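Local coordinates for berberine bridge enzyme-like protein (Arabidopsis thaliana, PDB 5D79) that is a secreted FAD-dependent oxidoreductase of the berberine bridge enzyme-like family, involved in adaptation to salt stress, at residues 187-195 and 277-287; 249-257 and 331-342. All blocks are in the same frame, centred on the assembly; numbering follows the deposited sequence.

In the fold
From the N terminus the chain first passes 187-195, which runs from the flavin pocket into a short helical turn, and then 249-257, the entry to strand 253-260. Residues 277-287 close the first loop in interaction 1, after some 80 residues, and 331-342 close the second in interaction 2, after a similar span. The loops cross, because 249-257 lies inside the first and its partner comes after it. Interaction 1 ties the FAD-binding part to the seven-stranded antiparallel sheet, and interaction 2 adds edge strand 331-334 and its helix to that sheet. They touch directly: Leu191 meets Trp336, and Phe256 packs on Leu284 and Ile286.

Interaction 1: residues 187-195 and 277-287; sequences GYGTLLRKY and ADKVPDDLFIR. With FAD (flavin-adenine dinucleotide), chain E.
Arg193 pushes its guanidinium among the backbone carbonyls of the loop that leads into strand 284-292. NH1 donates to Pro281 O at 2.8 Å, with that oxygen in the guanidinium plane; NH2 reaches Val280 O at 2.9 Å and, weakly, Asp278 O, while NE is held by Phe403 O. Arginine suits this place because its N-H groups fan out in one plane; the chain bends at chi3 (68°), bringing the N-H edge to these oxygens, while Ala277 O lies over one face. Pro281 O also accepts from Leu284 N, closing a type I turn, and the two donors arrive from opposite faces of its carbonyl plane.

Next to Arg193, Lys194 NZ forms a salt bridge with Asp283 OD1 at 2.6 Å, on the oxygen's syn side. A water joins Lys194 O to Asp282 OD2. The flat ring of Phe285 suits the Thr190 backbone, whose CA stands 3.9 Å from its centroid in a CH-pi contact; Leu192 CD2 meets the ring edge at CE1, 3.6 Å away.

Toward the cofactor, Tyr188 N donates to FAD O2 at 3.1 Å, and FAD N3 lies over the Tyr188 ring. At Gly187 a CB would jam against the preceding carbonyl O. Arg287 NH2, itself bonded to Thr401, meets the Tyr188 ring edge, the planes 83° apart. The loop that touches the flavin thus rests against the sheet, where Phe285 packs on Pro402 of strand 396-402 and Leu284 on helix 310-320.

Interaction 2: residues 249-257 and 331-342; sequences VPSTITVFK and CEEMSWIESVLW
Strands 253-257 and 331-334 pair antiparallel at 152°, with Ile253-Met334 and Val255-Glu332 as hydrogen-bonded pairs and Thr254-Glu333 and Phe256-Cys331 as non-hydrogen-bonded ones. The bond from Ile253 N to Met334 O is 2.8 Å long.

Ile253 and Val255 face the helix. Val255 CG2 stands over one face of the Trp342 indole, 3.7 Å from the centroid of the five-membered ring, a CH-pi contact; CG1 meets Ser339 CB at 3.7 Å, and the methyl CE of Met334 also touches CG2. On the opposite indole face Lys257 NZ makes an off-centre cation-pi contact, 4.7 Å from the centroid of the six-membered ring. With CG anti to the backbone N (chi1 -164°) the indole reaches up from the helix to the strand, where Val255 and Lys257 hold its two faces, a place that asks for a broad aromatic. Replacing Trp342 with an alanine would probably leave Val255 without its flat cover and the lysine charge without its aromatic mate.

Ile253 CD1 packs on Ser339 CB, where a small residue lets the helix come close. Ser335 and Glu338 form a capping box that starts this helix right after the strand: Glu338 N donates to Ser335 OG, and Ser335 N to Glu338 OE1 at 3.2 Å.

Strand 298-306 flanks 253-260 on the side away from 331-334, its Leu305 touching Ile253 and Val255. Helix 310-320 packs against Thr254, Phe256 and Cys331 on the other face of the sheet.

Interaction 1: residues 187-195 and 277-287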
loop_
_atom_site.group_PDB
_atom_site.type_symbol
_atom_site.label_atom_id
_atom_site.label_comp_id
_atom_site.label_asym_id
_atom_site.label_seq_id
_atom_site.Cartn_x
_atom_site.Cartn_y
_atom_site.Cartn_z
ATOM N N GLY A 187 0.289 5.395 1.664
ATOM C CA GLY A 187 0.828 5.288 0.312
ATOM C C GLY A 187 2.146 5.994 0.057
ATOM O O GLY A 187 2.160 7.171 -0.263
ATOM N N TYR A 188 3.256 5.276 0.173
ATOM C CA TYR A 188 4.561 5.875 -0.101
ATOM C C TYR A 188 5.163 5.313 -1.394
ATOM O O TYR A 188 4.810 4.216 -1.848
ATOM C CB TYR A 188 5.530 5.667 1.076
ATOM C CG TYR A 188 6.004 4.240 1.315
ATOM C CD1 TYR A 188 6.974 3.654 0.506
ATOM C CD2 TYR A 188 5.507 3.494 2.372
ATOM C CE1 TYR A 188 7.412 2.357 0.722
ATOM C CE2 TYR A 188 5.940 2.190 2.599
ATOM C CZ TYR A 188 6.896 1.627 1.771
ATOM O OH TYR A 188 7.334 0.336 2.008
ATOM N N GLY A 189 6.077 6.082 -1.973
ATOM C CA GLY A 189 6.782 5.723 -3.192
ATOM C C GLY A 189 7.970 6.664 -3.291
ATOM O O GLY A 189 8.345 7.294 -2.292
ATOM N N THR A 190 8.538 6.810 -4.482
ATOM C CA THR A 190 9.802 7.525 -4.629
ATOM C C THR A 190 9.780 9.051 -4.412
ATOM O O THR A 190 10.823 9.698 -4.533
ATOM C CB THR A 190 10.394 7.272 -6.018
ATOM O OG1 THR A 190 9.493 7.766 -7.008
ATOM C CG2 THR A 190 10.591 5.788 -6.232
ATOM N N LEU A 191 8.622 9.628 -4.093
ATOM C CA LEU A 191 8.537 11.069 -3.859
ATOM C C LEU A 191 8.191 11.410 -2.414
ATOM O O LEU A 191 7.885 12.555 -2.105
ATOM C CB LEU A 191 7.495 11.704 -4.784
ATOM C CG LEU A 191 7.797 11.880 -6.277
ATOM C CD1 LEU A 191 6.521 12.212 -7.066
ATOM C CD2 LEU A 191 8.851 12.954 -6.488
ATOM N N LEU A 192 8.237 10.423 -1.525
ATOM C CA LEU A 192 7.741 10.621 -0.165
ATOM C C LEU A 192 8.568 11.627 0.615
ATOM O O LEU A 192 8.054 12.287 1.509
ATOM C CB LEU A 192 7.697 9.300 0.606
ATOM C CG LEU A 192 8.905 8.825 1.428
ATOM C CD1 LEU A 192 8.460 7.721 2.379
ATOM C CD2 LEU A 192 10.008 8.325 0.523
ATOM N N ARG A 193 9.846 11.752 0.281
ATOM C CA ARG A 193 10.708 12.651 1.037
ATOM C C ARG A 193 10.484 14.091 0.594
ATOM O O ARG A 193 10.805 15.031 1.297
ATOM C CB ARG A 193 12.182 12.252 0.882
ATOM C CG ARG A 193 12.529 10.851 1.431
ATOM C CD ARG A 193 14.042 10.687 1.601
ATOM N NE ARG A 193 14.592 11.541 2.660
ATOM C CZ ARG A 193 15.280 12.664 2.454
ATOM N NH1 ARG A 193 15.514 13.098 1.223
ATOM N NH2 ARG A 193 15.738 13.362 3.485
ATOM N N LYS A 194 9.886 14.247 -0.571
ATOM C CA LYS A 194 9.700 15.553 -1.170
ATOM C C LYS A 194 8.290 16.048 -0.919
ATOM O O LYS A 194 8.082 17.205 -0.546
ATOM C CB LYS A 194 9.991 15.463 -2.674
ATOM C CG LYS A 194 9.716 16.712 -3.474
ATOM C CD LYS A 194 10.871 17.651 -3.388
ATOM C CE LYS A 194 10.730 18.779 -4.377
ATOM N NZ LYS A 194 11.757 19.777 -4.042
ATOM N N TYR A 195 7.327 15.145 -1.110
ATOM C CA TYR A 195 5.914 15.491 -1.105
ATOM C C TYR A 195 5.079 14.693 -0.118
ATOM O O TYR A 195 3.893 14.958 0.030
ATOM C CB TYR A 195 5.337 15.323 -2.505
ATOM C CG TYR A 195 5.844 16.362 -3.475
ATOM C CD1 TYR A 195 5.651 17.716 -3.221
ATOM C CD2 TYR A 195 6.527 15.997 -4.635
ATOM C CE1 TYR A 195 6.114 18.689 -4.104
ATOM C CE2 TYR A 195 6.995 16.960 -5.521
ATOM C CZ TYR A 195 6.785 18.303 -5.248
ATOM O OH TYR A 195 7.231 19.271 -6.112
ATOM N N ALA A 277 20.800 8.729 4.656
ATOM C CA ALA A 277 19.661 8.616 3.729
ATOM C C ALA A 277 18.453 9.488 4.067
ATOM O O ALA A 277 17.791 10.000 3.153
ATOM C CB ALA A 277 19.226 7.170 3.632
ATOM N N ASP A 278 18.163 9.656 5.361
ATOM C CA ASP A 278 17.018 10.462 5.792
ATOM C C ASP A 278 17.362 11.941 5.993
ATOM O O ASP A 278 16.491 12.744 6.302
ATOM C CB ASP A 278 16.409 9.889 7.086
ATOM C CG ASP A 278 17.185 10.278 8.335
ATOM O OD1 ASP A 278 18.416 10.048 8.385
ATOM O OD2 ASP A 278 16.558 10.821 9.275
ATOM N N LYS A 279 18.625 12.301 5.805
ATOM C CA LYS A 279 19.077 13.664 6.068
ATOM C C LYS A 279 19.538 14.393 4.806
ATOM O O LYS A 279 19.895 15.568 4.872
ATOM C CB LYS A 279 20.220 13.658 7.083
ATOM C CG LYS A 279 19.861 13.090 8.450
ATOM C CD LYS A 279 21.112 12.940 9.317
ATOM C CE LYS A 279 20.850 12.076 10.532
ATOM N NZ LYS A 279 20.191 10.787 10.153
ATOM N N VAL A 280 19.555 13.703 3.665
ATOM C CA VAL A 280 19.958 14.336 2.410
ATOM C C VAL A 280 18.850 15.270 1.957
ATOM O O VAL A 280 17.780 15.250 2.553
ATOM C CB VAL A 280 20.265 13.301 1.314
ATOM C CG1 VAL A 280 21.591 12.605 1.598
ATOM C CG2 VAL A 280 19.123 12.306 1.178
ATOM N N PRO A 281 19.091 16.099 0.913
ATOM C CA PRO A 281 17.993 16.996 0.525
ATOM C C PRO A 281 16.733 16.241 0.129
ATOM O O PRO A 281 16.817 15.072 -0.243
ATOM C CB PRO A 281 18.573 17.767 -0.667
ATOM C CG PRO A 281 20.035 17.768 -0.427
ATOM C CD PRO A 281 20.333 16.422 0.176
ATOM N N ASP A 282 15.587 16.912 0.242
ATOM C CA ASP A 282 14.275 16.352 -0.070
ATOM C C ASP A 282 14.214 15.814 -1.487
ATOM O O ASP A 282 13.427 14.920 -1.787
ATOM C CB ASP A 282 13.180 17.406 0.106
ATOM C CG ASP A 282 12.893 17.723 1.550
ATOM O OD1 ASP A 282 13.582 17.172 2.431
ATOM O OD2 ASP A 282 11.986 18.547 1.807
ATOM N N ASP A 283 15.038 16.387 -2.358
ATOM C CA ASP A 283 15.085 16.008 -3.772
ATOM C C ASP A 283 15.708 14.623 -4.026
ATOM O O ASP A 283 15.489 14.033 -5.073
ATOM C CB ASP A 283 15.853 17.074 -4.573
ATOM C CG ASP A 283 15.067 18.369 -4.740
ATOM O OD1 ASP A 283 13.819 18.310 -4.757
ATOM O OD2 ASP A 283 15.696 19.446 -4.859
ATOM N N LEU A 284 16.463 14.114 -3.056
ATOM C CA LEU A 284 17.176 12.846 -3.201
ATOM C C LEU A 284 16.535 11.679 -2.442
ATOM O O LEU A 284 16.438 11.690 -1.218
ATOM C CB LEU A 284 18.637 13.000 -2.747
ATOM C CG LEU A 284 19.538 11.766 -2.883
ATOM C CD1 LEU A 284 19.472 11.217 -4.301
ATOM C CD2 LEU A 284 20.981 12.107 -2.527
ATOM N N PHE A 285 16.132 10.667 -3.200
ATOM C CA PHE A 285 15.559 9.437 -2.682
ATOM C C PHE A 285 16.538 8.302 -2.895
ATOM O O PHE A 285 16.873 8.006 -4.032
ATOM C CB PHE A 285 14.233 9.127 -3.390
ATOM C CG PHE A 285 13.625 7.796 -3.012
ATOM C CD1 PHE A 285 12.841 7.672 -1.878
ATOM C CD2 PHE A 285 13.833 6.669 -3.801
ATOM C CE1 PHE A 285 12.280 6.446 -1.535
ATOM C CE2 PHE A 285 13.269 5.445 -3.462
ATOM C CZ PHE A 285 12.492 5.338 -2.330
ATOM N N ILE A 286 16.997 7.672 -1.816
ATOM C CA ILE A 286 17.924 6.545 -1.921
ATOM C C ILE A 286 17.436 5.306 -1.155
ATOM O O ILE A 286 17.464 5.263 0.080
ATOM C CB ILE A 286 19.343 6.902 -1.398
ATOM C CG1 ILE A 286 19.640 8.389 -1.525
ATOM C CG2 ILE A 286 20.420 6.087 -2.116
ATOM C CD1 ILE A 286 20.899 8.756 -0.817
ATOM N N ARG A 287 17.026 4.294 -1.903
ATOM C CA ARG A 287 16.543 3.030 -1.352
ATOM C C ARG A 287 17.607 1.914 -1.412
ATOM O O ARG A 287 18.425 1.856 -2.328
ATOM C CB ARG A 287 15.267 2.601 -2.096
ATOM C CG ARG A 287 14.976 1.092 -2.088
ATOM C CD ARG A 287 13.571 0.755 -2.599
ATOM N NE ARG A 287 12.528 1.359 -1.762
ATOM C CZ ARG A 287 11.239 1.392 -2.088
ATOM N NH1 ARG A 287 10.834 0.850 -3.235
ATOM N NH2 ARG A 287 10.358 1.966 -1.284
HETATM P PA FAD E . -7.530 -3.837 -2.076
HETATM O O1A FAD E . -7.353 -5.269 -1.639
HETATM O O2A FAD E . -8.560 -3.681 -3.171
HETATM O O5B FAD E . -7.875 -2.920 -0.792
HETATM C C5B FAD E . -7.137 -3.036 0.417
HETATM C C4B FAD E . -7.922 -2.541 1.639
HETATM O O4B FAD E . -8.497 -1.280 1.347
HETATM C C3B FAD E . -9.056 -3.492 1.992
HETATM O O3B FAD E . -9.243 -3.567 3.390
HETATM C C2B FAD E . -10.255 -2.857 1.311
HETATM O O2B FAD E . -11.476 -3.169 1.958
HETATM C C1B FAD E . -9.911 -1.371 1.331
HETATM N N9A FAD E . -10.469 -0.597 0.200
HETATM C C8A FAD E . -10.163 -0.681 -1.140
HETATM N N7A FAD E . -10.908 0.237 -1.808
HETATM C C5A FAD E . -11.681 0.906 -0.920
HETATM C C6A FAD E . -12.619 1.931 -1.044
HETATM N N6A FAD E . -12.735 2.615 -2.176
HETATM N N1A FAD E . -13.257 2.415 0.082
HETATM C C2A FAD E . -12.962 1.893 1.322
HETATM N N3A FAD E . -12.035 0.876 1.437
HETATM C C4A FAD E . -11.405 0.391 0.342
HETATM N N1 FAD E . 2.150 0.128 -0.610
HETATM C C2 FAD E . 3.004 1.209 -0.473
HETATM O O2 FAD E . 2.605 2.262 0.038
HETATM N N3 FAD E . 4.310 1.107 -0.935
HETATM C C4 FAD E . 4.776 -0.057 -1.526
HETATM O O4 FAD E . 5.902 -0.071 -2.025
HETATM C C4X FAD E . 3.905 -1.136 -1.681
HETATM N N5 FAD E . 4.289 -2.268 -2.384
HETATM C C5X FAD E . 3.325 -3.180 -2.787
HETATM C C6 FAD E . 3.622 -4.191 -3.700
HETATM C C7 FAD E . 2.642 -5.107 -4.091
HETATM C C7M FAD E . 2.977 -6.197 -5.063
HETATM C C8 FAD E . 1.339 -4.987 -3.603
HETATM C C8M FAD E . 0.274 -5.971 -3.986
HETATM C C9 FAD E . 1.043 -3.980 -2.691
HETATM C C9A FAD E . 2.041 -3.109 -2.243
HETATM N N10 FAD E . 1.760 -2.126 -1.307
HETATM C C10 FAD E . 2.580 -1.017 -1.243
HETATM C "C1'" FAD E . 0.543 -2.227 -0.439
HETATM C "C2'" FAD E . -0.685 -1.563 -1.033
HETATM O "O2'" FAD E . -0.476 -0.169 -1.086
HETATM C "C3'" FAD E . -1.873 -1.917 -0.146
HETATM O "O3'" FAD E . -2.099 -3.307 -0.239
HETATM C "C4'" FAD E . -3.140 -1.226 -0.586
HETATM O "O4'" FAD E . -4.033 -1.139 0.493
HETATM C "C5'" FAD E . -3.823 -2.061 -1.646
HETATM O "O5'" FAD E . -4.795 -1.269 -2.290
HETATM P P FAD E . -5.713 -1.981 -3.394
HETATM O O1P FAD E . -6.866 -1.083 -3.757
HETATM O O2P FAD E . -4.904 -2.349 -4.613
HETATM O O3P FAD E . -6.089 -3.326 -2.587
HETATM O O HOH W 1 9.773 19.126 -0.222
#

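Interaction 2: residues 249-257 and 331-342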
loop_
_atom_site.group_PDB
_atom_site.type_symbol
_atom_site.label_atom_id
_atom_site.label_comp_id
_atom_site.label_asym_id
_atom_site.label_seq_id
_atom_site.Cartn_x
_atom_site.Cartn_y
_atom_site.Cartn_z
ATOM N N VAL A 249 7.196 18.640 -10.839
ATOM C CA VAL A 249 8.453 17.976 -11.083
ATOM C C VAL A 249 9.078 18.636 -12.280
ATOM O O VAL A 249 8.382 19.143 -13.158
ATOM C CB VAL A 249 8.299 16.438 -11.357
ATOM C CG1 VAL A 249 7.991 15.674 -10.080
ATOM C CG2 VAL A 249 7.253 16.157 -12.417
ATOM N N PRO A 250 10.405 18.647 -12.325
ATOM C CA PRO A 250 11.074 19.075 -13.553
ATOM C C PRO A 250 10.871 18.077 -14.698
ATOM O O PRO A 250 10.739 16.882 -14.478
ATOM C CB PRO A 250 12.546 19.158 -13.136
ATOM C CG PRO A 250 12.495 19.340 -11.659
ATOM C CD PRO A 250 11.338 18.506 -11.208
ATOM N N SER A 251 10.855 18.587 -15.921
ATOM C CA SER A 251 10.749 17.753 -17.096
ATOM C C SER A 251 11.936 16.783 -17.176
ATOM O O SER A 251 11.864 15.746 -17.834
ATOM C CB SER A 251 10.664 18.630 -18.349
ATOM O OG SER A 251 9.702 19.663 -18.174
ATOM N N THR A 252 13.025 17.115 -16.487
ATOM C CA THR A 252 14.180 16.223 -16.404
ATOM C C THR A 252 14.520 15.862 -14.965
ATOM O O THR A 252 14.846 16.733 -14.156
ATOM C CB THR A 252 15.431 16.849 -17.048
ATOM O OG1 THR A 252 15.310 16.799 -18.473
ATOM C CG2 THR A 252 16.693 16.099 -16.614
ATOM N N ILE A 253 14.459 14.573 -14.657
ATOM C CA ILE A 253 14.949 14.081 -13.378
ATOM C C ILE A 253 16.042 13.032 -13.599
ATOM O O ILE A 253 16.392 12.709 -14.740
ATOM C CB ILE A 253 13.801 13.518 -12.528
ATOM C CG1 ILE A 253 12.962 12.503 -13.315
ATOM C CG2 ILE A 253 12.902 14.662 -12.098
ATOM C CD1 ILE A 253 13.520 11.087 -13.414
ATOM N N THR A 254 16.588 12.513 -12.507
ATOM C CA THR A 254 17.702 11.584 -12.612
ATOM C C THR A 254 17.486 10.359 -11.738
ATOM O O THR A 254 17.305 10.489 -10.523
ATOM C CB THR A 254 19.038 12.252 -12.205
ATOM O OG1 THR A 254 19.251 13.437 -12.978
ATOM C CG2 THR A 254 20.197 11.308 -12.433
ATOM N N VAL A 255 17.516 9.177 -12.360
ATOM C CA VAL A 255 17.582 7.919 -11.613
ATOM C C VAL A 255 19.012 7.349 -11.616
ATOM O O VAL A 255 19.841 7.723 -12.445
ATOM C CB VAL A 255 16.606 6.853 -12.165
ATOM C CG1 VAL A 255 15.168 7.361 -12.104
ATOM C CG2 VAL A 255 17.000 6.416 -13.591
ATOM N N PHE A 256 19.291 6.449 -10.673
ATOM C CA PHE A 256 20.600 5.797 -10.570
ATOM C C PHE A 256 20.520 4.415 -9.919
ATOM O O PHE A 256 19.629 4.126 -9.121
ATOM C CB PHE A 256 21.589 6.675 -9.792
ATOM C CG PHE A 256 21.218 6.900 -8.337
ATOM C CD1 PHE A 256 20.404 7.963 -7.969
ATOM C CD2 PHE A 256 21.714 6.063 -7.335
ATOM C CE1 PHE A 256 20.084 8.172 -6.647
ATOM C CE2 PHE A 256 21.395 6.273 -6.010
ATOM C CZ PHE A 256 20.579 7.325 -5.665
ATOM N N LYS A 257 21.465 3.558 -10.269
ATOM C CA LYS A 257 21.511 2.227 -9.706
ATOM C C LYS A 257 22.961 1.887 -9.453
ATOM O O LYS A 257 23.824 2.134 -10.299
ATOM C CB LYS A 257 20.855 1.212 -10.647
ATOM C CG LYS A 257 20.815 -0.218 -10.127
ATOM C CD LYS A 257 19.976 -1.120 -11.031
ATOM C CE LYS A 257 18.514 -0.651 -11.075
ATOM N NZ LYS A 257 17.627 -1.422 -12.012
ATOM N N CYS A 331 24.077 6.549 -13.713
ATOM C CA CYS A 331 22.960 7.483 -13.746
ATOM C C CYS A 331 22.239 7.567 -15.083
ATOM O O CYS A 331 22.825 7.352 -16.129
ATOM C CB CYS A 331 23.443 8.869 -13.383
ATOM S SG CYS A 331 24.240 8.963 -11.804
ATOM N N GLU A 332 20.967 7.923 -15.035
ATOM C CA GLU A 332 20.197 8.118 -16.246
ATOM C C GLU A 332 19.187 9.252 -16.082
ATOM O O GLU A 332 18.306 9.182 -15.220
ATOM C CB GLU A 332 19.465 6.832 -16.640
ATOM C CG GLU A 332 18.812 6.951 -18.004
ATOM C CD GLU A 332 18.376 5.627 -18.578
ATOM O OE1 GLU A 332 18.546 4.584 -17.914
ATOM O OE2 GLU A 332 17.855 5.638 -19.706
ATOM N N GLU A 333 19.321 10.288 -16.911
ATOM C CA GLU A 333 18.350 11.371 -16.945
ATOM C C GLU A 333 17.146 10.958 -17.778
ATOM O O GLU A 333 17.291 10.433 -18.871
ATOM C CB GLU A 333 18.979 12.662 -17.503
ATOM C CG GLU A 333 19.842 13.430 -16.485
ATOM C CD GLU A 333 20.266 14.819 -16.963
ATOM O OE1 GLU A 333 20.288 15.043 -18.190
ATOM O OE2 GLU A 333 20.578 15.685 -16.109
ATOM N N MET A 334 15.952 11.184 -17.244
ATOM C CA MET A 334 14.710 10.855 -17.943
ATOM C C MET A 334 13.585 11.688 -17.341
ATOM O O MET A 334 13.830 12.479 -16.432
ATOM C CB MET A 334 14.390 9.358 -17.836
ATOM C CG MET A 334 14.180 8.871 -16.399
ATOM S SD MET A 334 13.929 7.094 -16.278
ATOM C CE MET A 334 15.457 6.489 -16.952
ATOM N N SER A 335 12.361 11.518 -17.839
ATOM C CA SER A 335 11.211 12.215 -17.256
ATOM C C SER A 335 10.730 11.476 -16.001
ATOM O O SER A 335 11.111 10.336 -15.768
ATOM C CB SER A 335 10.084 12.341 -18.280
ATOM O OG SER A 335 9.513 11.075 -18.550
ATOM N N TRP A 336 9.908 12.119 -15.182
ATOM C CA TRP A 336 9.424 11.438 -13.993
ATOM C C TRP A 336 8.564 10.242 -14.385
ATOM O O TRP A 336 8.681 9.170 -13.802
ATOM C CB TRP A 336 8.642 12.386 -13.076
ATOM C CG TRP A 336 7.829 11.639 -12.086
ATOM C CD1 TRP A 336 8.249 11.118 -10.890
ATOM C CD2 TRP A 336 6.447 11.285 -12.220
ATOM N NE1 TRP A 336 7.209 10.464 -10.273
ATOM C CE2 TRP A 336 6.093 10.546 -11.068
ATOM C CE3 TRP A 336 5.473 11.516 -13.209
ATOM C CZ2 TRP A 336 4.806 10.045 -10.872
ATOM C CZ3 TRP A 336 4.199 11.014 -13.011
ATOM C CH2 TRP A 336 3.874 10.285 -11.852
ATOM N N ILE A 337 7.714 10.411 -15.386
ATOM C CA ILE A 337 6.853 9.318 -15.779
ATOM C C ILE A 337 7.704 8.152 -16.302
ATOM O O ILE A 337 7.347 6.989 -16.126
ATOM C CB ILE A 337 5.797 9.759 -16.842
ATOM C CG1 ILE A 337 4.802 8.622 -17.117
ATOM C CG2 ILE A 337 6.452 10.240 -18.145
ATOM C CD1 ILE A 337 4.055 8.164 -15.868
ATOM N N GLU A 338 8.839 8.447 -16.924
ATOM C CA GLU A 338 9.710 7.375 -17.382
ATOM C C GLU A 338 10.372 6.684 -16.184
ATOM O O GLU A 338 10.659 5.482 -16.227
ATOM C CB GLU A 338 10.751 7.909 -18.369
ATOM C CG GLU A 338 10.174 8.154 -19.763
ATOM C CD GLU A 338 11.181 8.737 -20.742
ATOM O OE1 GLU A 338 12.042 9.542 -20.328
ATOM O OE2 GLU A 338 11.109 8.388 -21.937
ATOM N N SER A 339 10.584 7.437 -15.106
ATOM C CA SER A 339 11.183 6.887 -13.889
ATOM C C SER A 339 10.209 5.932 -13.185
ATOM O O SER A 339 10.630 5.028 -12.463
ATOM C CB SER A 339 11.611 8.004 -12.939
ATOM O OG SER A 339 10.510 8.501 -12.207
ATOM N N VAL A 340 8.915 6.140 -13.406
ATOM C CA VAL A 340 7.885 5.217 -12.932
ATOM C C VAL A 340 8.046 3.831 -13.584
ATOM O O VAL A 340 8.015 2.805 -12.909
ATOM C CB VAL A 340 6.454 5.776 -13.215
ATOM C CG1 VAL A 340 5.393 4.732 -12.927
ATOM C CG2 VAL A 340 6.191 7.050 -12.412
ATOM N N LEU A 341 8.215 3.799 -14.899
ATOM C CA LEU A 341 8.463 2.537 -15.584
ATOM C C LEU A 341 9.761 1.936 -15.078
ATOM O O LEU A 341 9.900 0.725 -14.945
ATOM C CB LEU A 341 8.537 2.726 -17.105
ATOM C CG LEU A 341 7.256 2.734 -17.938
ATOM C CD1 LEU A 341 6.435 3.947 -17.618
ATOM C CD2 LEU A 341 7.603 2.732 -19.402
ATOM N N TRP A 342 10.720 2.805 -14.806
ATOM C CA TRP A 342 12.030 2.373 -14.376
ATOM C C TRP A 342 11.900 1.606 -13.073
ATOM O O TRP A 342 12.318 0.460 -12.968
ATOM C CB TRP A 342 12.944 3.583 -14.216
ATOM C CG TRP A 342 14.408 3.284 -14.134
ATOM C CD1 TRP A 342 15.281 3.098 -15.183
ATOM C CD2 TRP A 342 15.183 3.173 -12.944
ATOM N NE1 TRP A 342 16.547 2.868 -14.703
ATOM C CE2 TRP A 342 16.514 2.911 -13.334
ATOM C CE3 TRP A 342 14.883 3.264 -11.582
ATOM C CZ2 TRP A 342 17.541 2.740 -12.406
ATOM C CZ3 TRP A 342 15.904 3.091 -10.661
ATOM C CH2 TRP A 342 17.216 2.836 -11.077
HETATM O O HOH W 2 9.101 15.047 -15.524
#